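Local coordinates for protein putative O-acetylhomoserine (Thiol)-lyase (Campylobacter jejuni, PDB 4OC9) that probably uses pyridoxal 5'-phosphate to replace the acetyl ester of O-acetylhomoserine with a sulfur nucleophile, giving homocysteine, at residues Tyr350-Ala353 against Arg354-Asp358; Gly110-Gln113 against Thr114-His118. All blocks are in the same frame, centred on the assembly; numbering follows the deposited sequence.

Contact 1. Residues Tyr350-Ala353 against Arg354-Asp358; sequences YEHA and RRICD
I356 lays its CD1 methyl over one face of the H352 imidazole, a CH-pi contact with the carbon 3.9 Å from the ring centroid and 19° off the ring normal. At the edge of the same ring, R355 NH2 comes within 3.3 Å of H352 CD2; the R355 chain bends at chi3 (-57°), setting one face of its guanidinium, near the rim, against H352 CA, with its plane 42° from that of the imidazole. On another side of the helix, CD of R354 rests 3.5 Å from Y350 OH, the chain running obliquely to the phenol.

A water ties the outer side of this turn together. It donates to E351 O and to E351 OE1 (2.9 Å) and accepts from R354 NH2 at 3.0 Å. E351 O also takes the helix bond from R355 N at 3.1 Å.

Both imidazole nitrogens have partners beyond these residues: NE2 bonds to I422 O and ND1 to K348 N, which fixes the ring that I356 covers. R355 NE pairs with the terminal carboxylate of S424, so this helix is pinned to the chain's C-terminal end. R354 also has a weak, long ion pair with D39 of the second subunit. With ND1 accepting from an amide and NE2 facing a carbonyl, the imidazole is probably neutral and protonated on NE2, while the water links the E351 carboxylate to an R354 guanidinium that it does not pair with directly.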
loop_
_atom_site.group_PDB
_atom_site.type_symbol
_atom_site.label_atom_id
_atom_site.label_comp_id
_atom_site.label_asym_id
_atom_site.label_seq_id
_atom_site.Cartn_x
_atom_site.Cartn_y
_atom_site.Cartn_z
ATOM N N TYR D 350 20.298 -33.133 -19.243
ATOM C CA TYR D 350 19.413 -32.052 -19.621
ATOM C C TYR D 350 17.939 -32.466 -19.640
ATOM O O TYR D 350 17.090 -31.794 -19.043
ATOM C CB TYR D 350 19.842 -31.431 -20.978
ATOM C CG TYR D 350 18.843 -30.410 -21.443
ATOM C CD1 TYR D 350 18.819 -29.145 -20.886
ATOM C CD2 TYR D 350 17.869 -30.740 -22.379
ATOM C CE1 TYR D 350 17.843 -28.227 -21.230
ATOM C CE2 TYR D 350 16.901 -29.821 -22.760
ATOM C CZ TYR D 350 16.887 -28.562 -22.183
ATOM O OH TYR D 350 15.917 -27.645 -22.553
ATOM N N GLU D 351 17.611 -33.568 -20.304
ATOM C CA GLU D 351 16.209 -34.019 -20.374
ATOM C C GLU D 351 15.594 -34.319 -19.021
ATOM O O GLU D 351 14.400 -34.101 -18.820
ATOM C CB GLU D 351 16.054 -35.211 -21.324
ATOM C CG GLU D 351 16.284 -34.890 -22.814
ATOM C CD GLU D 351 15.192 -33.992 -23.434
ATOM O OE1 GLU D 351 14.041 -34.007 -22.954
ATOM O OE2 GLU D 351 15.473 -33.323 -24.457
ATOM N N HIS D 352 16.412 -34.800 -18.087
ATOM C CA HIS D 352 15.940 -35.126 -16.745
ATOM C C HIS D 352 15.700 -33.840 -15.960
ATOM O O HIS D 352 14.672 -33.691 -15.311
ATOM C CB HIS D 352 16.904 -36.098 -16.061
ATOM C CG HIS D 352 16.450 -36.581 -14.707
ATOM N ND1 HIS D 352 17.232 -36.491 -13.571
ATOM C CD2 HIS D 352 15.258 -37.080 -14.293
ATOM C CE1 HIS D 352 16.581 -36.998 -12.541
ATOM N NE2 HIS D 352 15.370 -37.342 -12.946
ATOM N N ALA D 353 16.612 -32.890 -16.095
ATOM C CA ALA D 353 16.492 -31.584 -15.420
ATOM C C ALA D 353 15.217 -30.835 -15.828
ATOM O O ALA D 353 14.575 -30.154 -15.032
ATOM C CB ALA D 353 17.684 -30.724 -15.737
ATOM N N ARG D 354 14.846 -31.014 -17.087
ATOM C CA ARG D 354 13.693 -30.387 -17.649
ATOM C C ARG D 354 12.426 -31.111 -17.135
ATOM O O ARG D 354 11.423 -30.458 -16.798
ATOM C CB ARG D 354 13.837 -30.482 -19.165
ATOM C CG ARG D 354 13.103 -29.519 -20.042
ATOM C CD ARG D 354 13.370 -29.847 -21.528
ATOM N NE ARG D 354 12.185 -29.335 -22.237
ATOM C CZ ARG D 354 10.985 -29.953 -22.283
ATOM N NH1 ARG D 354 9.955 -29.421 -22.959
ATOM N NH2 ARG D 354 10.786 -31.103 -21.636
ATOM N N ARG D 355 12.422 -32.445 -17.067
ATOM C CA ARG D 355 11.217 -33.142 -16.564
ATOM C C ARG D 355 10.930 -32.738 -15.142
ATOM O O ARG D 355 9.778 -32.594 -14.761
ATOM C CB ARG D 355 11.281 -34.673 -16.634
ATOM C CG ARG D 355 11.179 -35.256 -18.027
ATOM C CD ARG D 355 11.023 -36.778 -18.007
ATOM N NE ARG D 355 12.106 -37.463 -17.292
ATOM C CZ ARG D 355 13.298 -37.771 -17.815
ATOM N NH1 ARG D 355 13.616 -37.409 -19.049
ATOM N NH2 ARG D 355 14.206 -38.399 -17.078
ATOM N N ILE D 356 11.990 -32.603 -14.359
ATOM C CA ILE D 356 11.877 -32.212 -12.974
ATOM C C ILE D 356 11.210 -30.854 -12.885
ATOM O O ILE D 356 10.233 -30.701 -12.155
ATOM C CB ILE D 356 13.249 -32.187 -12.283
ATOM C CG1 ILE D 356 13.810 -33.611 -12.160
ATOM C CG2 ILE D 356 13.115 -31.636 -10.873
ATOM C CD1 ILE D 356 15.218 -33.677 -11.637
ATOM N N CYS D 357 11.740 -29.870 -13.591
ATOM C CA CYS D 357 11.146 -28.521 -13.581
ATOM C C CYS D 357 9.681 -28.509 -14.019
ATOM O O CYS D 357 8.885 -27.745 -13.487
ATOM C CB CYS D 357 11.879 -27.573 -14.486
ATOM S SG CYS D 357 13.533 -27.217 -13.963
ATOM N N ASP D 358 9.317 -29.394 -14.940
ATOM C CA ASP D 358 7.948 -29.479 -15.417
ATOM C C ASP D 358 6.995 -30.331 -14.531
ATOM O O ASP D 358 5.771 -30.270 -14.699
ATOM C CB ASP D 358 7.952 -29.994 -16.879
ATOM C CG ASP D 358 8.658 -29.007 -17.888
ATOM O OD1 ASP D 358 9.004 -27.852 -17.554
ATOM O OD2 ASP D 358 8.853 -29.382 -19.058
HETATM O O HOH W 1 12.491 -33.341 -20.647
#

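Contact 2. Residues Gly110-Gln113 against Thr114-His118; sequences GGTQ and TLISH
S117 turns its hydroxyl between its own backbone N and carbonyl carbon (chi1 71°), and this swings OG back onto the carbonyl of Q113, where it donates a hydrogen bond of 2.9 Å from OG to O. The same oxygen takes the helix bond from S117 N at 2.8 Å. The two donors reach it from opposite faces of the carbonyl plane, with OG lifted 40° out of it, so one carbonyl oxygen is gripped twice by a single residue.

In T114 the torsion differs: OG1 sits beside the backbone N (chi1 -63°). T114 OG1 hydrogen-bonds to Q386 OE1 and lies 3.2 Å from G110 O, the carbonyl that receives the 3.0 Å bond from T114 N.

On another side of the turn, T112 and I116 run alongside one another, the CG2 methyl of T112 touching CD1 of I116 at 3.8 Å. I116 CG1 also packs close to the carbonyl oxygen of T112, the acceptor for I116 N. L115 N closes the remaining turn onto G111 O at 2.9 Å, and the helix widens into a pi-type turn at 115-118.

The methyl pair faces inward: T112 packs on M85 and C88 of helix 84-93, and both T112 and I116 touch F150 of strand 146-152. I116 and S117 lean on Y104 of strand 101-105, while L115 meets L270 of the second subunit. Helix 110-119 is the connecting helix of the beta-alpha-beta unit between strands 101-105 and 126-130.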
loop_
_atom_site.group_PDB
_atom_site.type_symbol
_atom_site.label_atom_id
_atom_site.label_comp_id
_atom_site.label_asym_id
_atom_site.label_seq_id
_atom_site.Cartn_x
_atom_site.Cartn_y
_atom_site.Cartn_z
ATOM N N GLY D 110 24.247 -13.832 -11.987
ATOM C CA GLY D 110 24.274 -13.578 -13.425
ATOM C C GLY D 110 24.028 -12.144 -13.816
ATOM O O GLY D 110 24.729 -11.582 -14.677
ATOM N N GLY D 111 23.022 -11.545 -13.205
ATOM C CA GLY D 111 22.707 -10.163 -13.488
ATOM C C GLY D 111 23.877 -9.268 -13.110
ATOM O O GLY D 111 24.263 -8.381 -13.875
ATOM N N THR D 112 24.461 -9.489 -11.941
ATOM C CA THR D 112 25.576 -8.662 -11.502
ATOM C C THR D 112 26.773 -8.871 -12.438
ATOM O O THR D 112 27.601 -7.967 -12.650
ATOM C CB THR D 112 26.012 -9.024 -10.081
ATOM O OG1 THR D 112 24.874 -9.023 -9.214
ATOM C CG2 THR D 112 27.041 -8.045 -9.560
ATOM N N GLN D 113 26.884 -10.070 -12.978
ATOM C CA GLN D 113 27.991 -10.388 -13.873
ATOM C C GLN D 113 27.857 -9.601 -15.160
ATOM O O GLN D 113 28.840 -9.050 -15.657
ATOM C CB GLN D 113 28.061 -11.909 -14.085
ATOM C CG GLN D 113 29.211 -12.402 -14.925
ATOM C CD GLN D 113 29.350 -13.902 -14.813
ATOM O OE1 GLN D 113 28.655 -14.552 -14.025
ATOM N NE2 GLN D 113 30.275 -14.467 -15.580
ATOM N N THR D 114 26.645 -9.555 -15.685
ATOM C CA THR D 114 26.345 -8.799 -16.913
ATOM C C THR D 114 26.584 -7.305 -16.666
ATOM O O THR D 114 27.205 -6.622 -17.470
ATOM C CB THR D 114 24.915 -9.033 -17.369
ATOM O OG1 THR D 114 24.764 -10.423 -17.704
ATOM C CG2 THR D 114 24.612 -8.226 -18.568
ATOM N N LEU D 115 26.088 -6.809 -15.544
ATOM C CA LEU D 115 26.285 -5.401 -15.155
ATOM C C LEU D 115 27.731 -5.002 -15.161
ATOM O O LEU D 115 28.147 -4.015 -15.764
ATOM C CB LEU D 115 25.780 -5.171 -13.714
ATOM C CG LEU D 115 26.215 -3.864 -13.049
ATOM C CD1 LEU D 115 25.690 -2.650 -13.777
ATOM C CD2 LEU D 115 25.792 -3.785 -11.612
ATOM N N ILE D 116 28.519 -5.791 -14.470
ATOM C CA ILE D 116 29.944 -5.520 -14.359
ATOM C C ILE D 116 30.767 -5.784 -15.627
ATOM O O ILE D 116 31.508 -4.902 -16.049
ATOM C CB ILE D 116 30.569 -6.296 -13.165
ATOM C CG1 ILE D 116 29.868 -5.899 -11.850
ATOM C CG2 ILE D 116 32.057 -6.014 -13.048
ATOM C CD1 ILE D 116 30.391 -6.584 -10.604
ATOM N N SER D 117 30.627 -6.962 -16.241
ATOM C CA SER D 117 31.433 -7.292 -17.439
ATOM C C SER D 117 30.947 -6.686 -18.746
ATOM O O SER D 117 31.742 -6.583 -19.677
ATOM C CB SER D 117 31.593 -8.815 -17.636
ATOM O OG SER D 117 30.373 -9.399 -18.037
ATOM N N HIS D 118 29.681 -6.289 -18.845
ATOM C CA HIS D 118 29.211 -5.691 -20.100
ATOM C C HIS D 118 28.656 -4.286 -19.986
ATOM O O HIS D 118 29.168 -3.359 -20.604
ATOM C CB HIS D 118 28.174 -6.570 -20.818
ATOM C CG HIS D 118 28.689 -7.926 -21.189
ATOM N ND1 HIS D 118 29.571 -8.132 -22.229
ATOM C CD2 HIS D 118 28.398 -9.156 -20.698
ATOM C CE1 HIS D 118 29.837 -9.424 -22.333
ATOM N NE2 HIS D 118 29.128 -10.068 -21.424
#

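In the fold
Contact 2 comes first along the chain and contact 1 much later; their centres are 27 Å apart and their nearest atoms about 17 Å, so they do not touch. Helix 110-119 packs against the large mixed sheet of seven strands, whereas helix 350-359 lies on the smaller five-stranded sheet, against strands 375-377 and 401-405 and the closing helix 411-422. This matches the large and C-terminal domains usual in pyridoxal-phosphate enzymes of the trans-sulfuration family. Both helices also meet the second subunit, contact 2 through T114, L115 and H118 and contact 1 through R354, C357 and D358, so a helix from each sheet's surroundings takes part in the subunit interface.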